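Local coordinates for interleukin-15 receptor alpha chain (Mus musculus, PDB 2PSM), which probably binds interleukin-15 through its sushi domain, acting as the alpha chain of the receptor for that cytokine, at residues Val15-Ala20 and Thr65-Lys70; Arg32-Cys37 and Ser48-Cys53; Gly40-Ala45 and Ile72-Leu77. One frame throughout, in Å; residues are numbered along the deposited sequence.

Interaction 1. Residues Val15-Ala20 and Thr65-Lys70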
loop_
_atom_site.group_PDB
_atom_site.type_symbol
_atom_site.label_atom_id
_atom_site.label_comp_id
_atom_site.label_asym_id
_atom_site.label_seq_id
_atom_site.Cartn_x
_atom_site.Cartn_y
_atom_site.Cartn_z
ATOM N N VAL B 15 21.161 -4.379 -0.494
ATOM C CA VAL B 15 21.157 -5.753 -0.000
ATOM C C VAL B 15 20.368 -6.588 -0.990
ATOM O O VAL B 15 19.603 -6.048 -1.793
ATOM C CB VAL B 15 20.467 -5.871 1.375
ATOM C CG1 VAL B 15 21.125 -4.926 2.369
ATOM C CG2 VAL B 15 18.977 -5.564 1.242
ATOM N N SER B 16 20.547 -7.901 -0.947
ATOM C CA SER B 16 19.800 -8.758 -1.855
ATOM C C SER B 16 18.550 -9.256 -1.139
ATOM O O SER B 16 18.588 -9.579 0.046
ATOM C CB SER B 16 20.653 -9.945 -2.309
ATOM O OG SER B 16 21.026 -10.740 -1.202
ATOM N N ILE B 17 17.439 -9.290 -1.864
ATOM C CA ILE B 17 16.179 -9.757 -1.312
ATOM C C ILE B 17 15.883 -11.082 -1.999
ATOM O O ILE B 17 16.116 -11.214 -3.199
ATOM C CB ILE B 17 15.038 -8.755 -1.604
ATOM C CG1 ILE B 17 15.272 -7.453 -0.827
ATOM C CG2 ILE B 17 13.694 -9.375 -1.233
ATOM C CD1 ILE B 17 15.147 -7.598 0.679
ATOM N N GLU B 18 15.378 -12.055 -1.244
ATOM C CA GLU B 18 15.073 -13.375 -1.800
ATOM C C GLU B 18 13.964 -13.354 -2.862
ATOM O O GLU B 18 12.876 -12.814 -2.636
ATOM C CB GLU B 18 14.695 -14.346 -0.670
ATOM C CG GLU B 18 14.412 -15.766 -1.152
ATOM C CD GLU B 18 14.143 -16.753 -0.022
ATOM O OE1 GLU B 18 13.307 -16.452 0.859
ATOM O OE2 GLU B 18 14.760 -17.841 -0.022
ATOM N N HIS B 19 14.257 -13.943 -4.021
ATOM C CA HIS B 19 13.311 -14.027 -5.136
ATOM C C HIS B 19 13.056 -12.663 -5.770
ATOM O O HIS B 19 11.979 -12.397 -6.310
ATOM C CB HIS B 19 11.991 -14.641 -4.654
ATOM C CG HIS B 19 12.143 -16.019 -4.091
ATOM N ND1 HIS B 19 11.402 -16.474 -3.021
ATOM C CD2 HIS B 19 12.959 -17.039 -4.445
ATOM C CE1 HIS B 19 11.758 -17.714 -2.737
ATOM N NE2 HIS B 19 12.701 -18.081 -3.587
ATOM N N ALA B 20 14.067 -11.808 -5.717
ATOM C CA ALA B 20 13.964 -10.473 -6.279
ATOM C C ALA B 20 15.324 -10.032 -6.777
ATOM O O ALA B 20 16.353 -10.536 -6.330
ATOM C CB ALA B 20 13.465 -9.501 -5.217
ATOM N N THR B 65 17.547 2.970 2.570
ATOM C CA THR B 65 16.564 2.737 3.622
ATOM C C THR B 65 16.335 1.231 3.654
ATOM O O THR B 65 16.598 0.545 2.670
ATOM C CB THR B 65 15.233 3.442 3.326
ATOM O OG1 THR B 65 14.858 3.203 1.966
ATOM C CG2 THR B 65 15.360 4.932 3.563
ATOM N N THR B 66 15.853 0.714 4.778
ATOM C CA THR B 66 15.622 -0.722 4.904
ATOM C C THR B 66 14.343 -1.160 4.186
ATOM O O THR B 66 13.248 -0.693 4.504
ATOM C CB THR B 66 15.530 -1.127 6.377
ATOM O OG1 THR B 66 16.742 -0.757 7.041
ATOM C CG2 THR B 66 15.335 -2.629 6.505
ATOM N N PRO B 67 14.471 -2.072 3.208
ATOM C CA PRO B 67 13.311 -2.555 2.456
ATOM C C PRO B 67 12.404 -3.476 3.274
ATOM O O PRO B 67 12.870 -4.201 4.154
ATOM C CB PRO B 67 13.951 -3.266 1.261
ATOM C CG PRO B 67 15.206 -3.833 1.851
ATOM C CD PRO B 67 15.718 -2.693 2.718
ATOM N N SER B 68 11.108 -3.434 2.993
ATOM C CA SER B 68 10.165 -4.288 3.703
ATOM C C SER B 68 9.663 -5.349 2.742
ATOM O O SER B 68 8.838 -6.185 3.103
ATOM C CB SER B 68 8.976 -3.474 4.219
ATOM O OG SER B 68 8.188 -2.997 3.143
ATOM N N LEU B 69 10.182 -5.310 1.518
ATOM C CA LEU B 69 9.783 -6.237 0.472
ATOM C C LEU B 69 9.804 -7.715 0.826
ATOM O O LEU B 69 10.725 -8.219 1.468
ATOM C CB LEU B 69 10.650 -6.049 -0.773
ATOM C CG LEU B 69 10.312 -7.028 -1.908
ATOM C CD1 LEU B 69 8.883 -6.765 -2.399
ATOM C CD2 LEU B 69 11.318 -6.873 -3.045
ATOM N N LYS B 70 8.778 -8.404 0.356
ATOM C CA LYS B 70 8.641 -9.834 0.542
ATOM C C LYS B 70 8.055 -10.346 -0.771
ATOM O O LYS B 70 6.962 -9.938 -1.171
ATOM C CB LYS B 70 7.702 -10.125 1.709
ATOM C CG LYS B 70 7.178 -11.544 1.787
ATOM C CD LYS B 70 8.250 -12.553 2.158
ATOM C CE LYS B 70 7.631 -13.924 2.389
ATOM N NZ LYS B 70 8.643 -14.917 2.850
#

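Interaction 2. Residues Arg32-Cys37 and Ser48-Cys53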
loop_
_atom_site.group_PDB
_atom_site.type_symbol
_atom_site.label_atom_id
_atom_site.label_comp_id
_atom_site.label_asym_id
_atom_site.label_seq_id
_atom_site.Cartn_x
_atom_site.Cartn_y
_atom_site.Cartn_z
ATOM N N ARG B 32 15.570 7.104 -5.622
ATOM C CA ARG B 32 14.566 6.106 -5.255
ATOM C C ARG B 32 14.623 4.967 -6.267
ATOM O O ARG B 32 14.372 5.175 -7.452
ATOM C CB ARG B 32 13.169 6.742 -5.265
ATOM C CG ARG B 32 13.031 7.916 -4.311
ATOM C CD ARG B 32 11.743 8.703 -4.537
ATOM N NE ARG B 32 10.802 8.546 -3.433
ATOM C CZ ARG B 32 9.799 7.680 -3.420
ATOM N NH1 ARG B 32 9.597 6.890 -4.461
ATOM N NH2 ARG B 32 9.001 7.603 -2.364
ATOM N N GLU B 33 14.955 3.769 -5.797
ATOM C CA GLU B 33 15.053 2.603 -6.672
ATOM C C GLU B 33 14.078 1.536 -6.197
ATOM O O GLU B 33 13.622 1.566 -5.057
ATOM C CB GLU B 33 16.479 2.033 -6.654
ATOM C CG GLU B 33 17.588 3.000 -7.097
ATOM C CD GLU B 33 17.571 3.319 -8.594
ATOM O OE1 GLU B 33 17.148 2.461 -9.396
ATOM O OE2 GLU B 33 18.002 4.428 -8.975
ATOM N N ARG B 34 13.769 0.581 -7.064
ATOM C CA ARG B 34 12.833 -0.465 -6.698
ATOM C C ARG B 34 13.258 -1.854 -7.117
ATOM O O ARG B 34 13.707 -2.067 -8.243
ATOM C CB ARG B 34 11.451 -0.183 -7.303
ATOM C CG ARG B 34 10.671 0.940 -6.634
ATOM C CD ARG B 34 9.306 1.117 -7.301
ATOM N NE ARG B 34 8.584 2.265 -6.756
ATOM C CZ ARG B 34 7.965 2.268 -5.580
ATOM N NH1 ARG B 34 7.970 1.179 -4.821
ATOM N NH2 ARG B 34 7.348 3.365 -5.157
ATOM N N TYR B 35 13.108 -2.794 -6.191
ATOM C CA TYR B 35 13.402 -4.198 -6.445
ATOM C C TYR B 35 12.278 -4.697 -7.349
ATOM O O TYR B 35 11.197 -4.106 -7.382
ATOM C CB TYR B 35 13.347 -4.995 -5.138
ATOM C CG TYR B 35 14.518 -4.777 -4.205
ATOM C CD1 TYR B 35 15.681 -5.537 -4.330
ATOM C CD2 TYR B 35 14.460 -3.821 -3.195
ATOM C CE1 TYR B 35 16.762 -5.350 -3.466
ATOM C CE2 TYR B 35 15.530 -3.623 -2.328
ATOM C CZ TYR B 35 16.680 -4.392 -2.470
ATOM O OH TYR B 35 17.749 -4.193 -1.629
ATOM N N VAL B 36 12.532 -5.785 -8.065
ATOM C CA VAL B 36 11.536 -6.390 -8.940
ATOM C C VAL B 36 11.515 -7.871 -8.596
ATOM O O VAL B 36 12.544 -8.542 -8.690
ATOM C CB VAL B 36 11.910 -6.228 -10.434
ATOM C CG1 VAL B 36 10.941 -7.022 -11.313
ATOM C CG2 VAL B 36 11.872 -4.754 -10.819
ATOM N N CYS B 37 10.360 -8.379 -8.169
ATOM C CA CYS B 37 10.263 -9.790 -7.825
ATOM C C CYS B 37 10.491 -10.629 -9.084
ATOM O O CYS B 37 10.082 -10.245 -10.186
ATOM C CB CYS B 37 8.896 -10.122 -7.210
ATOM S SG CYS B 37 8.549 -9.438 -5.545
ATOM N N SER B 48 6.838 -3.253 0.461
ATOM C CA SER B 48 7.298 -2.301 -0.538
ATOM C C SER B 48 8.552 -2.735 -1.296
ATOM O O SER B 48 9.452 -3.352 -0.722
ATOM C CB SER B 48 7.549 -0.956 0.171
ATOM O OG SER B 48 8.356 -0.080 -0.588
ATOM N N THR B 49 8.602 -2.413 -2.585
ATOM C CA THR B 49 9.769 -2.740 -3.411
ATOM C C THR B 49 10.768 -1.578 -3.379
ATOM O O THR B 49 11.837 -1.648 -3.981
ATOM C CB THR B 49 9.388 -2.941 -4.894
ATOM O OG1 THR B 49 8.699 -1.775 -5.373
ATOM C CG2 THR B 49 8.514 -4.168 -5.073
ATOM N N LEU B 50 10.414 -0.517 -2.666
ATOM C CA LEU B 50 11.236 0.688 -2.615
ATOM C C LEU B 50 12.341 0.838 -1.578
ATOM O O LEU B 50 12.180 0.465 -0.431
ATOM C CB LEU B 50 10.328 1.919 -2.467
ATOM C CG LEU B 50 11.059 3.267 -2.377
ATOM C CD1 LEU B 50 11.485 3.705 -3.781
ATOM C CD2 LEU B 50 10.149 4.326 -1.759
ATOM N N ILE B 51 13.458 1.415 -2.015
ATOM C CA ILE B 51 14.564 1.758 -1.135
ATOM C C ILE B 51 15.012 3.126 -1.622
ATOM O O ILE B 51 15.000 3.398 -2.821
ATOM C CB ILE B 51 15.753 0.782 -1.196
ATOM C CG1 ILE B 51 16.288 0.648 -2.624
ATOM C CG2 ILE B 51 15.347 -0.554 -0.600
ATOM C CD1 ILE B 51 17.527 -0.238 -2.696
ATOM N N GLU B 52 15.367 4.001 -0.694
ATOM C CA GLU B 52 15.810 5.339 -1.057
ATOM C C GLU B 52 17.173 5.595 -0.446
ATOM O O GLU B 52 17.446 5.154 0.670
ATOM C CB GLU B 52 14.831 6.394 -0.542
ATOM C CG GLU B 52 15.169 7.802 -1.008
ATOM C CD GLU B 52 14.178 8.838 -0.519
ATOM O OE1 GLU B 52 12.962 8.540 -0.526
ATOM O OE2 GLU B 52 14.614 9.952 -0.143
ATOM N N CYS B 53 18.030 6.298 -1.178
ATOM C CA CYS B 53 19.358 6.612 -0.674
ATOM C C CYS B 53 19.285 7.901 0.136
ATOM O O CYS B 53 19.117 8.984 -0.425
ATOM C CB CYS B 53 20.355 6.771 -1.823
ATOM S SG CYS B 53 22.013 7.157 -1.186
#

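Interaction 3. Residues Gly40-Ala45 and Ile72-Leu77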
loop_
_atom_site.group_PDB
_atom_site.type_symbol
_atom_site.label_atom_id
_atom_site.label_comp_id
_atom_site.label_asym_id
_atom_site.label_seq_id
_atom_site.Cartn_x
_atom_site.Cartn_y
_atom_site.Cartn_z
ATOM N N GLY B 40 7.312 -15.453 -11.598
ATOM C CA GLY B 40 6.723 -16.532 -10.831
ATOM C C GLY B 40 6.453 -16.100 -9.398
ATOM O O GLY B 40 5.770 -16.799 -8.661
ATOM N N PHE B 41 6.981 -14.940 -9.010
ATOM C CA PHE B 41 6.808 -14.407 -7.653
ATOM C C PHE B 41 6.086 -13.050 -7.663
ATOM O O PHE B 41 6.147 -12.316 -8.648
ATOM C CB PHE B 41 8.184 -14.264 -6.976
ATOM C CG PHE B 41 8.884 -15.579 -6.745
ATOM C CD1 PHE B 41 8.593 -16.348 -5.631
ATOM C CD2 PHE B 41 9.800 -16.066 -7.673
ATOM C CE1 PHE B 41 9.196 -17.590 -5.437
ATOM C CE2 PHE B 41 10.411 -17.309 -7.494
ATOM C CZ PHE B 41 10.108 -18.074 -6.371
ATOM N N LYS B 42 5.412 -12.721 -6.563
ATOM C CA LYS B 42 4.671 -11.459 -6.456
ATOM C C LYS B 42 4.999 -10.695 -5.180
ATOM O O LYS B 42 5.201 -11.292 -4.120
ATOM C CB LYS B 42 3.156 -11.716 -6.468
ATOM C CG LYS B 42 2.565 -12.121 -7.808
ATOM C CD LYS B 42 2.665 -11.000 -8.817
ATOM C CE LYS B 42 1.933 -11.357 -10.099
ATOM N NZ LYS B 42 2.250 -10.392 -11.192
ATOM N N ARG B 43 5.034 -9.368 -5.286
ATOM C CA ARG B 43 5.293 -8.518 -4.125
ATOM C C ARG B 43 4.139 -8.783 -3.162
ATOM O O ARG B 43 2.967 -8.648 -3.534
ATOM C CB ARG B 43 5.289 -7.037 -4.528
ATOM C CG ARG B 43 5.175 -6.074 -3.343
ATOM C CD ARG B 43 5.141 -4.621 -3.798
ATOM N NE ARG B 43 3.886 -4.289 -4.477
ATOM C CZ ARG B 43 2.727 -4.070 -3.860
ATOM N NH1 ARG B 43 2.642 -4.137 -2.539
ATOM N NH2 ARG B 43 1.644 -3.792 -4.568
ATOM N N LYS B 44 4.460 -9.186 -1.942
ATOM C CA LYS B 44 3.416 -9.448 -0.967
ATOM C C LYS B 44 2.691 -8.155 -0.627
ATOM O O LYS B 44 3.322 -7.112 -0.437
ATOM C CB LYS B 44 4.003 -10.034 0.313
ATOM C CG LYS B 44 2.938 -10.390 1.330
ATOM C CD LYS B 44 3.544 -10.986 2.577
ATOM C CE LYS B 44 2.468 -11.476 3.530
ATOM N NZ LYS B 44 3.101 -12.175 4.683
ATOM N N ALA B 45 1.368 -8.233 -0.543
ATOM C CA ALA B 45 0.548 -7.073 -0.216
ATOM C C ALA B 45 1.031 -6.486 1.114
ATOM O O ALA B 45 1.300 -7.220 2.060
ATOM C CB ALA B 45 -0.928 -7.493 -0.113
ATOM N N ILE B 72 6.562 -13.413 -2.703
ATOM C CA ILE B 72 5.978 -14.732 -2.520
ATOM C C ILE B 72 5.548 -15.359 -3.847
ATOM O O ILE B 72 5.426 -14.677 -4.867
ATOM C CB ILE B 72 4.744 -14.674 -1.595
ATOM C CG1 ILE B 72 3.646 -13.828 -2.244
ATOM C CG2 ILE B 72 5.138 -14.090 -0.240
ATOM C CD1 ILE B 72 2.267 -13.985 -1.601
ATOM N N ARG B 73 5.310 -16.666 -3.816
ATOM C CA ARG B 73 4.883 -17.395 -4.997
ATOM C C ARG B 73 3.577 -16.838 -5.535
ATOM O O ARG B 73 2.599 -16.705 -4.801
ATOM C CB ARG B 73 4.702 -18.874 -4.666
ATOM C CG ARG B 73 5.996 -19.584 -4.317
ATOM C CD ARG B 73 5.772 -21.072 -4.105
ATOM N NE ARG B 73 7.032 -21.771 -3.872
ATOM C CZ ARG B 73 7.139 -23.085 -3.702
ATOM N NH1 ARG B 73 6.057 -23.852 -3.739
ATOM N NH2 ARG B 73 8.330 -23.633 -3.499
ATOM N N ASP B 74 3.577 -16.504 -6.821
ATOM C CA ASP B 74 2.390 -15.981 -7.484
ATOM C C ASP B 74 1.237 -16.943 -7.183
ATOM O O ASP B 74 1.289 -18.110 -7.559
ATOM C CB ASP B 74 2.633 -15.923 -8.992
ATOM C CG ASP B 74 1.500 -15.260 -9.742
ATOM O OD1 ASP B 74 0.341 -15.359 -9.285
ATOM O OD2 ASP B 74 1.771 -14.646 -10.795
ATOM N N PRO B 75 0.181 -16.464 -6.504
ATOM C CA PRO B 75 -0.967 -17.310 -6.165
ATOM C C PRO B 75 -1.687 -17.857 -7.394
ATOM O O PRO B 75 -2.296 -18.926 -7.341
ATOM C CB PRO B 75 -1.866 -16.372 -5.357
ATOM C CG PRO B 75 -0.911 -15.353 -4.807
ATOM C CD PRO B 75 -0.007 -15.102 -5.976
ATOM N N SER B 76 -1.609 -17.121 -8.499
ATOM C CA SER B 76 -2.273 -17.525 -9.734
ATOM C C SER B 76 -1.581 -18.679 -10.454
ATOM O O SER B 76 -2.011 -19.089 -11.534
ATOM C CB SER B 76 -2.400 -16.327 -10.685
ATOM O OG SER B 76 -1.144 -15.941 -11.210
ATOM N N LEU B 77 -0.512 -19.201 -9.859
ATOM C CA LEU B 77 0.217 -20.322 -10.448
ATOM C C LEU B 77 0.236 -21.511 -9.478
ATOM O O LEU B 77 1.288 -22.181 -9.379
ATOM C CB LEU B 77 1.651 -19.895 -10.792
#

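Interaction 1. Residues Val15-Ala20 and Thr65-Lys70
Ile-17 and Leu-69 mark the nearest approach of two irregular segments, their CA atoms 7.5 Å apart, and no hydrogen bond crosses between them. Segment 15-20 closes a type II beta turn from Ile-17 to Ala-20, with a weak bond of 3.3 Å from Ala-20 N to Ile-17 O. The contact illustrates how two loops can be joined by apolar side chains alone. Ile-17 divides its branches between two partners: with CG2 anti to the backbone N and CG1 anti to the carbonyl carbon (chi1 -68°), CG2 meets Leu-69 CD2 at 3.9 Å, while CD1 reaches Pro-67 CG, also at 3.9 Å. The Ile-17 and Pro-67 side chains run antiparallel past one another. Pro-67 CG is touched a second time, more loosely, by Val-15 CG2 at 4.2 Å. Leu-69 CD2 likewise serves two neighbours, since Ala-20 CB lies 4.0 Å from it; the methyl is thus held between Ile-17 and the far end of the turn. Strand 32-37 lends Tyr-35, which touches Ile-17, Pro-67 and Leu-69 alike, while Pro-67 rests as well on Ile-51 of strand 50-56, and Ala-20 leads into strand 20-21 and packs on Cys-71 of strand 71-73.

Interaction 2. Residues Arg32-Cys37 and Ser48-Cys53
Arg-34 runs out across Thr-49 and Leu-50 from a strand paired antiparallel with strand 50-53, the axes of strands 32-34 and 50-53 passing 4.8 Å apart. Its CB starts 3.7 Å from Thr-49 O. From there CG and then CD pass across Thr-49, CD coming to 3.5 Å from OG1, as the chain stays extended from CG to NE. CZ faces Leu-50 CB, and the leucine side chain lies over one face of the guanidinium. NH1 then gives its N-H to Thr-49 OG1 at 3.1 Å, a bond lying only 10° out of the guanidinium plane, so that one hydroxyl at the edge and one aliphatic group over the face restrict the turning of the group. NH2 makes salt bridges to acidic side chains of the chain of another protein, probably the cytokine, which also draws Arg-32 NH1 into a salt bridge.

The strand pair belongs to the small antiparallel sheet of the sushi (SCR) fold, pinned by the disulfides Cys-11 to Cys-53 and Cys-37 to Cys-71. Glu-33 and Ile-51 are the hydrogen-bonded pair between the two segments, N to O at 3.0 Å one way and slightly longer the other, and Tyr-35 N adds a bond to Thr-49 O. Beside Arg-34, on the same face, Arg-32 lays its guanidinium against Leu-50 CD2, while its NE makes a long salt bridge of 3.6 Å to Glu-52 OE1. Ile-51, on the opposite face from Leu-50, brings CG2 to the edge of the Tyr-35 ring, 3.5 Å from CE2.

Interaction 3. Residues Gly40-Ala45 and Ile72-Leu77
Lys-42 and Ile-72 form an antiparallel hydrogen-bonded pair, with Lys-42 N to Ile-72 O at 2.6 Å and Ile-72 N to Lys-42 O at 2.9 Å, and Asp-74 N continues the ladder to Gly-40 O. This two-stranded sheet of 41-43 and 71-73 lies at one end of the sushi fold, its strand 71-73 starting at Cys-71, which is disulfide-bonded to Cys-37. Its side chains work in couples. Arg-73 runs parallel to Phe-41, the ring atom CE1 3.9 Å from the arginine CG, while the Ile-72 carbonyl oxygen sits at the ring's edge. Lys-42, bent at chi2 (-66°), likewise runs beside Asp-74: its CE comes to 3.4 Å from Asp-74 OD2, although NZ stays 4.3 Å from that oxygen, too far for a salt bridge. An asparagine in place of Asp-74 would remove the negative charge and is likely to leave Lys-42 without this nearby counter-charge. The acid also shapes its own chain, which enters a type I turn from Asp-74 to Leu-77. CG stands anti to the backbone N (chi1 -174°), and OD1 closes an Asx turn by accepting Ser-76 N at 2.7 Å, on its anti side and 29° out of the carboxylate plane.

In the fold
Interactions 1 and 2 form one continuous body, their centres about 8 Å apart, with the loop closed by the first enclosing the second. Val-15 O and Tyr-35 OH, 2.6 Å apart, and Thr-65 OG1 and Glu-52 N, at 2.8 Å, are probable hydrogen bonds between them. Interaction 3 stands farther off, its centre about 15 Å from that of interaction 1, and is tied in through a probable bond of 2.7 Å between Lys-70 O and Lys-44 N and through the stacked rings of His-19 and Phe-41. Arg-43, whose CD lies 3.6 Å from Thr-49 CG2, joins Arg-32 and Arg-34 in making salt bridges to the other protein, consistent with a shared cytokine-binding surface.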